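Local coordinates for protein nucleoside-diphosphate sugar epimerase (SulA family) (Corynebacterium glutamicum, PDB 3OH8) that probably acts as an NAD(P)-dependent epimerase on nucleoside-diphosphate sugars, through a Rossmann-type nucleotide-binding domain, at residues 95-106 / 495-506. Residues are numbered along the deposited sequence; the frame is centred on the assembly and turned at random.
Sequences NFVDQDGGTLIT and ILSSILNFRRKR
Leu104, Ile499 and Phe502 form the apolar centre of a contact in which the C-terminal helix 488-511 lies across one face of the N-terminal antiparallel sheet, over the beta hairpin of strands 91-99 and 102-110. Residues 495-506 of the helix run at 138° to strand residues 102-106. Leu104 sends CD1 over the middle of the Phe502 ring, 3.8 Å from its centroid, a CH-pi contact almost along the ring normal, while its other methyl, CD2, packs against Ile499 CG1 at 4.0 Å. Val97 and Ile499 meet tip to tip through CG1 and CD1. Thr106 CG2 packs against Ser498 CB and OG and reaches Ile495 CG2; Thr106 OG1 is hydrogen-bonded to Ser6, as is the hydroxyl of Ser498, so strand 3-9 supplies the polar partner for both.

Polar bonds gather at the hairpin's type I' turn, Gln99 to Gly102. Gln99 has its CG anti to the backbone N (chi1 -175°) and bends at chi2, which carries the amide over to Arg503. There OE1 accepts a nearly straight bond from Arg503 NE, 2.7 Å long, in the carbonyl plane on a lone pair. Arg503 NH2 adds two weak bonds, to the same OE1 and to the backbone Asp98 O, and Ile499 CG2 lies over one face of the guanidinium. The carboxylate of Asp98 instead pairs with Arg13.

A salt bridge between Asp100 OD2 and Arg506 NH1 ties the turn to the helix, with carboxylate and guanidinium nearly coplanar, and Phe8 makes a cation-pi contact with the arginine. Asp100 OD2 is gripped twice. Gln99 NE2 meets it from above the carboxylate plane at 3.1 Å. Arg506 NH1 takes the anti lone pair of OD2 at a short 2.5 Å.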
loop_
_atom_site.group_PDB
_atom_site.type_symbol
_atom_site.label_atom_id
_atom_site.label_comp_id
_atom_site.label_asym_id
_atom_site.label_seq_id
_atom_site.Cartn_x
_atom_site.Cartn_y
_atom_site.Cartn_z
ATOM N N ASN A 95 21.305 9.197 2.689
ATOM C CA ASN A 95 22.406 9.422 1.747
ATOM C C ASN A 95 22.280 8.528 0.515
ATOM O O ASN A 95 22.001 7.333 0.633
ATOM C CB ASN A 95 23.739 9.153 2.438
ATOM C CG ASN A 95 24.921 9.746 1.691
ATOM O OD1 ASN A 95 25.667 9.037 1.007
ATOM N ND2 ASN A 95 25.101 11.049 1.828
ATOM N N PHE A 96 22.500 9.107 -0.664
ATOM C CA PHE A 96 22.342 8.391 -1.927
ATOM C C PHE A 96 23.630 8.472 -2.745
ATOM O O PHE A 96 24.036 9.565 -3.135
ATOM C CB PHE A 96 21.239 9.046 -2.756
ATOM C CG PHE A 96 19.888 9.076 -2.084
ATOM C CD1 PHE A 96 19.611 10.008 -1.092
ATOM C CD2 PHE A 96 18.890 8.198 -2.475
ATOM C CE1 PHE A 96 18.354 10.058 -0.492
ATOM C CE2 PHE A 96 17.640 8.233 -1.880
ATOM C CZ PHE A 96 17.372 9.161 -0.882
ATOM N N VAL A 97 24.269 7.344 -3.027
ATOM C CA VAL A 97 25.406 7.377 -3.955
ATOM C C VAL A 97 25.200 6.476 -5.162
ATOM O O VAL A 97 24.373 5.571 -5.132
ATOM C CB VAL A 97 26.755 7.036 -3.278
ATOM C CG1 VAL A 97 27.124 8.118 -2.264
ATOM C CG2 VAL A 97 26.715 5.665 -2.635
ATOM N N ASP A 98 25.945 6.743 -6.235
ATOM C CA ASP A 98 25.940 5.864 -7.398
ATOM C C ASP A 98 26.640 4.573 -7.041
ATOM O O ASP A 98 27.636 4.571 -6.310
ATOM C CB ASP A 98 26.620 6.530 -8.590
ATOM C CG ASP A 98 25.866 7.737 -9.075
ATOM O OD1 ASP A 98 24.612 7.672 -9.140
ATOM O OD2 ASP A 98 26.518 8.761 -9.375
ATOM N N GLN A 99 26.089 3.468 -7.528
ATOM C CA GLN A 99 26.634 2.158 -7.251
ATOM C C GLN A 99 26.354 1.240 -8.428
ATOM O O GLN A 99 25.235 0.737 -8.580
ATOM C CB GLN A 99 26.015 1.575 -5.983
ATOM C CG GLN A 99 26.640 0.259 -5.579
ATOM C CD GLN A 99 28.123 0.415 -5.236
ATOM O OE1 GLN A 99 28.497 1.304 -4.485
ATOM N NE2 GLN A 99 28.962 -0.455 -5.786
ATOM N N ASP A 100 27.365 1.045 -9.275
ATOM C CA ASP A 100 27.242 0.150 -10.425
ATOM C C ASP A 100 26.002 0.423 -11.288
ATOM O O ASP A 100 25.322 -0.501 -11.711
ATOM C CB ASP A 100 27.262 -1.304 -9.946
ATOM C CG ASP A 100 28.559 -1.652 -9.212
ATOM O OD1 ASP A 100 29.629 -1.171 -9.646
ATOM O OD2 ASP A 100 28.512 -2.384 -8.199
ATOM N N GLY A 101 25.717 1.697 -11.546
ATOM C CA GLY A 101 24.568 2.065 -12.356
ATOM C C GLY A 101 23.264 2.129 -11.572
ATOM O O GLY A 101 22.270 2.673 -12.057
ATOM N N GLY A 102 23.277 1.571 -10.361
ATOM C CA GLY A 102 22.138 1.628 -9.441
ATOM C C GLY A 102 22.409 2.620 -8.321
ATOM O O GLY A 102 23.224 3.535 -8.476
ATOM N N THR A 103 21.746 2.443 -7.184
ATOM C CA THR A 103 21.829 3.407 -6.094
ATOM C C THR A 103 22.139 2.694 -4.785
ATOM O O THR A 103 21.590 1.633 -4.506
ATOM C CB THR A 103 20.515 4.225 -5.953
ATOM O OG1 THR A 103 20.219 4.864 -7.198
ATOM C CG2 THR A 103 20.645 5.308 -4.850
ATOM N N LEU A 104 23.064 3.246 -4.011
ATOM C CA LEU A 104 23.344 2.723 -2.683
ATOM C C LEU A 104 22.846 3.762 -1.703
ATOM O O LEU A 104 23.344 4.894 -1.688
ATOM C CB LEU A 104 24.846 2.495 -2.468
ATOM C CG LEU A 104 25.194 2.037 -1.040
ATOM C CD1 LEU A 104 24.574 0.678 -0.733
ATOM C CD2 LEU A 104 26.698 2.007 -0.830
ATOM N N ILE A 105 21.843 3.394 -0.911
ATOM C CA ILE A 105 21.290 4.304 0.080
ATOM C C ILE A 105 21.872 3.979 1.438
ATOM O O ILE A 105 21.877 2.821 1.868
ATOM C CB ILE A 105 19.737 4.199 0.143
ATOM C CG1 ILE A 105 19.136 4.644 -1.192
ATOM C CG2 ILE A 105 19.194 5.071 1.260
ATOM C CD1 ILE A 105 17.624 4.437 -1.317
ATOM N N THR A 106 22.379 5.001 2.114
ATOM C CA THR A 106 22.777 4.815 3.496
ATOM C C THR A 106 21.878 5.647 4.390
ATOM O O THR A 106 21.737 6.857 4.196
ATOM C CB THR A 106 24.246 5.207 3.740
ATOM O OG1 THR A 106 25.090 4.460 2.855
ATOM C CG2 THR A 106 24.634 4.911 5.205
ATOM N N ILE A 495 28.710 6.865 7.925
ATOM C CA ILE A 495 28.168 6.728 6.576
ATOM C C ILE A 495 29.246 6.234 5.608
ATOM O O ILE A 495 29.047 5.248 4.884
ATOM C CB ILE A 495 27.579 8.060 6.098
ATOM C CG1 ILE A 495 26.304 8.375 6.890
ATOM C CG2 ILE A 495 27.316 8.032 4.586
ATOM C CD1 ILE A 495 25.744 9.756 6.643
ATOM N N LEU A 496 30.395 6.907 5.610
ATOM C CA LEU A 496 31.503 6.493 4.750
ATOM C C LEU A 496 31.867 5.037 5.001
ATOM O O LEU A 496 32.064 4.259 4.067
ATOM C CB LEU A 496 32.725 7.390 4.971
ATOM C CG LEU A 496 32.746 8.717 4.200
ATOM C CD1 LEU A 496 31.375 9.393 4.168
ATOM C CD2 LEU A 496 33.804 9.658 4.775
ATOM N N SER A 497 31.950 4.670 6.275
ATOM C CA SER A 497 32.276 3.304 6.645
ATOM C C SER A 497 31.226 2.305 6.148
ATOM O O SER A 497 31.564 1.212 5.693
ATOM C CB SER A 497 32.442 3.183 8.159
ATOM O OG SER A 497 32.767 1.851 8.504
ATOM N N SER A 498 29.954 2.686 6.231
ATOM C CA SER A 498 28.881 1.802 5.795
ATOM C C SER A 498 28.957 1.566 4.281
ATOM O O SER A 498 28.720 0.454 3.798
ATOM C CB SER A 498 27.512 2.367 6.212
ATOM O OG SER A 498 26.473 1.469 5.846
ATOM N N ILE A 499 29.304 2.616 3.543
ATOM C CA ILE A 499 29.456 2.531 2.095
ATOM C C ILE A 499 30.620 1.599 1.765
ATOM O O ILE A 499 30.466 0.631 1.024
ATOM C CB ILE A 499 29.655 3.941 1.477
ATOM C CG1 ILE A 499 28.343 4.738 1.527
ATOM C CG2 ILE A 499 30.149 3.852 0.035
ATOM C CD1 ILE A 499 28.511 6.224 1.181
ATOM N N LEU A 500 31.773 1.861 2.373
ATOM C CA LEU A 500 32.959 1.024 2.196
ATOM C C LEU A 500 32.668 -0.458 2.491
ATOM O O LEU A 500 33.104 -1.348 1.755
ATOM C CB LEU A 500 34.075 1.546 3.114
ATOM C CG LEU A 500 35.502 1.765 2.616
ATOM C CD1 LEU A 500 35.555 2.267 1.174
ATOM C CD2 LEU A 500 36.213 2.729 3.574
ATOM N N ASN A 501 31.924 -0.720 3.562
ATOM C CA ASN A 501 31.564 -2.093 3.923
ATOM C C ASN A 501 30.763 -2.771 2.810
ATOM O O ASN A 501 31.020 -3.918 2.435
ATOM C CB ASN A 501 30.774 -2.115 5.241
ATOM C CG ASN A 501 30.308 -3.509 5.624
ATOM O OD1 ASN A 501 31.111 -4.371 5.982
ATOM N ND2 ASN A 501 28.994 -3.733 5.564
ATOM N N PHE A 502 29.782 -2.056 2.278
ATOM C CA PHE A 502 28.962 -2.603 1.205
ATOM C C PHE A 502 29.840 -2.934 0.007
ATOM O O PHE A 502 29.742 -4.010 -0.593
ATOM C CB PHE A 502 27.885 -1.606 0.778
ATOM C CG PHE A 502 27.068 -2.085 -0.393
ATOM C CD1 PHE A 502 25.924 -2.849 -0.191
ATOM C CD2 PHE A 502 27.471 -1.814 -1.693
ATOM C CE1 PHE A 502 25.185 -3.324 -1.274
ATOM C CE2 PHE A 502 26.736 -2.284 -2.788
ATOM C CZ PHE A 502 25.589 -3.036 -2.578
ATOM N N ARG A 503 30.708 -1.994 -0.344
ATOM C CA ARG A 503 31.551 -2.173 -1.513
ATOM C C ARG A 503 32.581 -3.285 -1.337
ATOM O O ARG A 503 32.870 -4.015 -2.277
ATOM C CB ARG A 503 32.197 -0.855 -1.912
ATOM C CG ARG A 503 31.186 0.085 -2.533
ATOM C CD ARG A 503 31.724 1.489 -2.694
ATOM N NE ARG A 503 30.733 2.333 -3.351
ATOM C CZ ARG A 503 30.883 3.630 -3.568
ATOM N NH1 ARG A 503 31.992 4.248 -3.175
ATOM N NH2 ARG A 503 29.924 4.313 -4.172
ATOM N N ARG A 504 33.118 -3.426 -0.131
ATOM C CA ARG A 504 34.110 -4.465 0.123
ATOM C C ARG A 504 33.457 -5.840 -0.058
ATOM O O ARG A 504 34.023 -6.741 -0.679
ATOM C CB ARG A 504 34.707 -4.295 1.527
ATOM C CG ARG A 504 36.027 -4.996 1.757
ATOM C CD ARG A 504 36.821 -4.246 2.832
ATOM N NE ARG A 504 35.911 -3.866 3.896
ATOM C CZ ARG A 504 35.853 -2.674 4.481
ATOM N NH1 ARG A 504 36.678 -1.694 4.143
ATOM N NH2 ARG A 504 34.946 -2.475 5.421
ATOM N N LYS A 505 32.247 -5.986 0.466
ATOM C CA LYS A 505 31.501 -7.239 0.326
ATOM C C LYS A 505 31.124 -7.533 -1.133
ATOM O O LYS A 505 31.297 -8.648 -1.610
ATOM C CB LYS A 505 30.251 -7.208 1.211
ATOM C CG LYS A 505 29.293 -8.367 0.990
ATOM C CD LYS A 505 29.859 -9.689 1.495
ATOM C CE LYS A 505 28.801 -10.788 1.428
ATOM N NZ LYS A 505 29.285 -12.077 1.997
ATOM N N ARG A 506 30.625 -6.529 -1.846
ATOM C CA ARG A 506 30.275 -6.716 -3.253
ATOM C C ARG A 506 31.499 -7.093 -4.087
ATOM O O ARG A 506 31.427 -7.972 -4.948
ATOM C CB ARG A 506 29.597 -5.474 -3.838
ATOM C CG ARG A 506 29.363 -5.586 -5.344
ATOM C CD ARG A 506 28.496 -4.456 -5.881
ATOM N NE ARG A 506 27.086 -4.693 -5.606
ATOM C CZ ARG A 506 26.087 -4.119 -6.270
ATOM N NH1 ARG A 506 26.342 -3.264 -7.251
ATOM N NH2 ARG A 506 24.834 -4.404 -5.957
#